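Local atomic coordinates of arginase (RocF) (Helicobacter pylori, PDB entry 4G3H), a protein that probably hydrolyses L-arginine to L-ornithine and urea, using a pair of manganese ions bound in each subunit. Residues Y230-L242 and E250-L263. Numbering follows the deposited sequence.
Sequences YLSLDLDIMDGKL and ENNGLSFDELKQLL. With MN (manganese (II) ion), chain F; MN (manganese (II) ion), chain E.
L231 and L233, on one face of strand 230-234, lean on L263 and L259 of helix 256-263, which runs back antiparallel to the strand (177°) as the helix of the beta-alpha-beta crossover from this strand to strand 274-280. The tightest touch here is L233 CD2 on L263 CD1, 3.9 Å. D234, at the strand end, turns the opposite way: its OD2 bridges both manganese ions, while OD1 closes an Asx turn by accepting from D236 N, a turn that probably helps place D236, whose OD2 binds one of them at 2.1 Å. D116, H118 and D120 supply the other protein ligands. From D236 O a water reaches across to E250 N. I237, its CG1 anti to the backbone N (chi1 -180°), extends CD1 to L254 CD1, 3.7 Å away, and lets CG2 rest on L259. Its carbonyl takes L254 N, and L254 O in turn receives D239 N at 2.7 Å, both in the carbonyl plane on a lone pair, a single bridge that brackets M238. M238 CG lies on L259 CD2, and the sulfur sits at the edge of the F256 ring, 4.1 Å from CD1. D239 splits its carboxylate: OD1 offers its anti lone pair to G253 N (2.9 Å), OD2 accepts K241 N from above the plane. G240 N meets E250 O from above the carbonyl plane, 2.9 Å away. L242 CD2 packs on S255, whose capping box with E258 starts the helix. E250 OE2 is held by S186 and hydrogen-bonded to the manganese ligand H118, so the water and the G240-E250 bond probably help position D236's loop and this second-shell carboxylate beside the metals.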
# COMPACT_ATOMS: atom_id res chain seq x y z
N TYR A 230 0.77 -2.79 9.31
CA TYR A 230 0.78 -2.99 7.87
C TYR A 230 1.42 -1.73 7.26
O TYR A 230 0.96 -0.62 7.52
CB TYR A 230 -0.66 -3.14 7.36
CG TYR A 230 -0.80 -3.34 5.86
CD1 TYR A 230 -0.79 -4.62 5.30
CD2 TYR A 230 -0.95 -2.24 5.01
CE1 TYR A 230 -0.93 -4.80 3.91
CE2 TYR A 230 -1.08 -2.41 3.62
CZ TYR A 230 -1.07 -3.69 3.08
OH TYR A 230 -1.19 -3.84 1.72
N LEU A 231 2.47 -1.91 6.47
CA LEU A 231 3.11 -0.75 5.82
C LEU A 231 2.78 -0.71 4.33
O LEU A 231 3.01 -1.68 3.60
CB LEU A 231 4.63 -0.76 6.01
CG LEU A 231 5.27 0.57 5.55
CD1 LEU A 231 6.49 0.89 6.40
CD2 LEU A 231 5.63 0.51 4.06
N SER A 232 2.23 0.42 3.89
CA SER A 232 1.88 0.59 2.49
C SER A 232 2.66 1.76 1.92
O SER A 232 2.49 2.90 2.34
CB SER A 232 0.38 0.84 2.35
OG SER A 232 -0.02 0.76 1.00
N LEU A 233 3.53 1.47 0.95
CA LEU A 233 4.37 2.49 0.34
C LEU A 233 4.02 2.78 -1.11
O LEU A 233 4.10 1.90 -1.97
CB LEU A 233 5.85 2.07 0.42
CG LEU A 233 6.83 2.81 -0.52
CD1 LEU A 233 6.82 4.31 -0.21
CD2 LEU A 233 8.23 2.25 -0.38
N ASP A 234 3.67 4.04 -1.37
CA ASP A 234 3.35 4.52 -2.71
C ASP A 234 4.57 5.35 -3.13
O ASP A 234 4.90 6.34 -2.49
CB ASP A 234 2.11 5.42 -2.68
CG ASP A 234 1.69 5.90 -4.07
OD1 ASP A 234 2.57 6.09 -4.96
OD2 ASP A 234 0.48 6.11 -4.27
N LEU A 235 5.23 4.94 -4.21
CA LEU A 235 6.43 5.63 -4.67
C LEU A 235 6.27 7.12 -4.98
O LEU A 235 7.26 7.85 -5.03
CB LEU A 235 7.02 4.89 -5.88
CG LEU A 235 7.47 3.44 -5.61
CD1 LEU A 235 7.76 2.73 -6.92
CD2 LEU A 235 8.71 3.44 -4.71
N ASP A 236 5.05 7.58 -5.20
CA ASP A 236 4.88 8.99 -5.50
C ASP A 236 5.11 9.88 -4.27
O ASP A 236 4.90 11.09 -4.33
CB ASP A 236 3.50 9.28 -6.13
CG ASP A 236 2.34 8.99 -5.19
OD1 ASP A 236 2.53 8.96 -3.96
OD2 ASP A 236 1.23 8.80 -5.71
N ILE A 237 5.53 9.27 -3.16
CA ILE A 237 5.81 10.06 -1.97
C ILE A 237 7.09 10.82 -2.29
O ILE A 237 7.36 11.89 -1.75
CB ILE A 237 6.02 9.18 -0.72
CG1 ILE A 237 6.31 10.07 0.50
CG2 ILE A 237 7.13 8.19 -0.94
CD1 ILE A 237 6.36 9.33 1.83
N MET A 238 7.89 10.26 -3.20
CA MET A 238 9.12 10.92 -3.62
C MET A 238 8.75 12.08 -4.53
O MET A 238 7.75 12.02 -5.25
CB MET A 238 10.04 9.95 -4.38
CG MET A 238 10.74 8.93 -3.50
SD MET A 238 11.90 7.92 -4.43
CE MET A 238 10.78 6.69 -5.08
N ASP A 239 9.55 13.15 -4.50
CA ASP A 239 9.28 14.32 -5.32
C ASP A 239 9.00 13.98 -6.78
O ASP A 239 9.74 13.22 -7.41
CB ASP A 239 10.46 15.28 -5.25
CG ASP A 239 10.15 16.61 -5.91
OD1 ASP A 239 9.44 17.42 -5.29
OD2 ASP A 239 10.61 16.82 -7.06
N GLY A 240 7.95 14.58 -7.33
CA GLY A 240 7.57 14.34 -8.72
C GLY A 240 8.62 14.67 -9.76
O GLY A 240 8.61 14.10 -10.85
N LYS A 241 9.52 15.61 -9.44
CA LYS A 241 10.58 15.99 -10.37
C LYS A 241 11.73 14.99 -10.32
O LYS A 241 12.37 14.71 -11.34
CB LYS A 241 11.14 17.38 -10.01
CG LYS A 241 10.18 18.54 -10.20
CD LYS A 241 9.78 18.70 -11.66
CE LYS A 241 9.43 20.14 -11.95
NZ LYS A 241 8.52 20.71 -10.92
N LEU A 242 11.99 14.46 -9.13
CA LEU A 242 13.07 13.50 -8.92
C LEU A 242 12.71 12.08 -9.37
O LEU A 242 13.56 11.37 -9.92
CB LEU A 242 13.48 13.49 -7.44
CG LEU A 242 14.42 14.60 -6.94
CD1 LEU A 242 14.00 15.95 -7.47
CD2 LEU A 242 14.42 14.60 -5.41
N GLU A 250 3.66 14.29 -7.77
CA GLU A 250 3.35 15.47 -7.00
C GLU A 250 4.64 16.15 -6.57
O GLU A 250 5.56 15.50 -6.06
CB GLU A 250 2.52 15.08 -5.77
CG GLU A 250 1.25 14.31 -6.11
CD GLU A 250 0.16 15.20 -6.70
OE1 GLU A 250 0.47 16.34 -7.11
OE2 GLU A 250 -1.01 14.75 -6.76
N ASN A 251 4.72 17.46 -6.79
CA ASN A 251 5.90 18.23 -6.42
C ASN A 251 6.00 18.38 -4.91
O ASN A 251 5.05 18.09 -4.18
CB ASN A 251 5.85 19.61 -7.07
CG ASN A 251 6.08 19.56 -8.58
OD1 ASN A 251 5.68 20.46 -9.31
ND2 ASN A 251 6.73 18.49 -9.04
N ASN A 252 7.17 18.82 -4.45
CA ASN A 252 7.42 19.03 -3.03
C ASN A 252 7.39 17.72 -2.25
O ASN A 252 6.81 17.63 -1.16
CB ASN A 252 6.40 20.02 -2.47
CG ASN A 252 6.38 21.33 -3.25
OD1 ASN A 252 5.33 21.83 -3.65
ND2 ASN A 252 7.57 21.91 -3.46
N GLY A 253 8.03 16.70 -2.82
CA GLY A 253 8.08 15.40 -2.17
C GLY A 253 9.43 15.12 -1.54
O GLY A 253 10.29 16.01 -1.44
N LEU A 254 9.62 13.88 -1.11
CA LEU A 254 10.86 13.47 -0.49
C LEU A 254 11.90 13.13 -1.54
O LEU A 254 11.56 12.83 -2.69
CB LEU A 254 10.66 12.24 0.39
CG LEU A 254 9.82 12.37 1.66
CD1 LEU A 254 9.69 10.99 2.29
CD2 LEU A 254 10.48 13.36 2.63
N SER A 255 13.16 13.18 -1.13
CA SER A 255 14.26 12.82 -2.01
C SER A 255 14.40 11.31 -1.85
O SER A 255 13.88 10.73 -0.90
CB SER A 255 15.55 13.48 -1.54
OG SER A 255 15.97 12.90 -0.31
N PHE A 256 15.12 10.68 -2.77
CA PHE A 256 15.33 9.24 -2.71
C PHE A 256 15.99 8.85 -1.38
O PHE A 256 15.57 7.88 -0.73
CB PHE A 256 16.20 8.82 -3.89
CG PHE A 256 16.62 7.38 -3.87
CD1 PHE A 256 15.68 6.36 -3.78
CD2 PHE A 256 17.97 7.03 -3.98
CE1 PHE A 256 16.07 5.03 -3.80
CE2 PHE A 256 18.37 5.70 -4.00
CZ PHE A 256 17.42 4.69 -3.91
N ASP A 257 17.00 9.60 -0.95
CA ASP A 257 17.70 9.31 0.30
C ASP A 257 16.84 9.54 1.54
O ASP A 257 16.98 8.83 2.55
CB ASP A 257 18.99 10.13 0.41
CG ASP A 257 20.08 9.62 -0.51
OD1 ASP A 257 20.42 8.42 -0.41
OD2 ASP A 257 20.59 10.41 -1.33
N GLU A 258 15.97 10.54 1.48
CA GLU A 258 15.09 10.82 2.60
C GLU A 258 14.15 9.63 2.80
O GLU A 258 13.97 9.17 3.93
CB GLU A 258 14.30 12.11 2.34
CG GLU A 258 15.06 13.36 2.74
CD GLU A 258 14.45 14.64 2.18
OE1 GLU A 258 14.88 15.73 2.62
OE2 GLU A 258 13.57 14.57 1.29
N LEU A 259 13.58 9.12 1.71
CA LEU A 259 12.68 7.96 1.78
C LEU A 259 13.42 6.76 2.36
O LEU A 259 12.90 6.06 3.23
CB LEU A 259 12.11 7.61 0.40
CG LEU A 259 11.28 6.31 0.31
CD1 LEU A 259 10.12 6.36 1.29
CD2 LEU A 259 10.75 6.11 -1.09
N LYS A 260 14.63 6.52 1.87
CA LYS A 260 15.45 5.41 2.36
C LYS A 260 15.70 5.54 3.86
O LYS A 260 15.66 4.55 4.59
CB LYS A 260 16.79 5.35 1.61
CG LYS A 260 16.71 4.63 0.27
CD LYS A 260 17.78 5.10 -0.71
CE LYS A 260 19.18 4.98 -0.14
NZ LYS A 260 20.20 5.46 -1.11
N GLN A 261 15.97 6.76 4.31
CA GLN A 261 16.20 7.01 5.73
C GLN A 261 14.93 6.78 6.53
O GLN A 261 14.96 6.10 7.57
CB GLN A 261 16.70 8.43 5.94
CG GLN A 261 18.18 8.60 5.70
CD GLN A 261 18.56 10.02 5.37
OE1 GLN A 261 18.15 10.96 6.05
NE2 GLN A 261 19.36 10.19 4.31
N LEU A 262 13.82 7.34 6.07
CA LEU A 262 12.55 7.17 6.78
C LEU A 262 12.18 5.69 6.81
O LEU A 262 11.79 5.18 7.86
CB LEU A 262 11.43 7.96 6.10
CG LEU A 262 10.05 7.79 6.75
CD1 LEU A 262 10.05 8.43 8.15
CD2 LEU A 262 8.97 8.44 5.88
N LEU A 263 12.30 5.01 5.68
CA LEU A 263 11.96 3.60 5.61
C LEU A 263 12.79 2.75 6.57
O LEU A 263 12.24 1.90 7.28
CB LEU A 263 12.17 3.08 4.18
CG LEU A 263 10.92 2.96 3.32
CD1 LEU A 263 11.31 2.38 1.96
CD2 LEU A 263 9.89 2.06 4.01
MN MN F . -0.31 8.30 -4.37
MN MN E . -1.76 6.03 -3.22
O HOH W 1 5.23 12.23 -6.81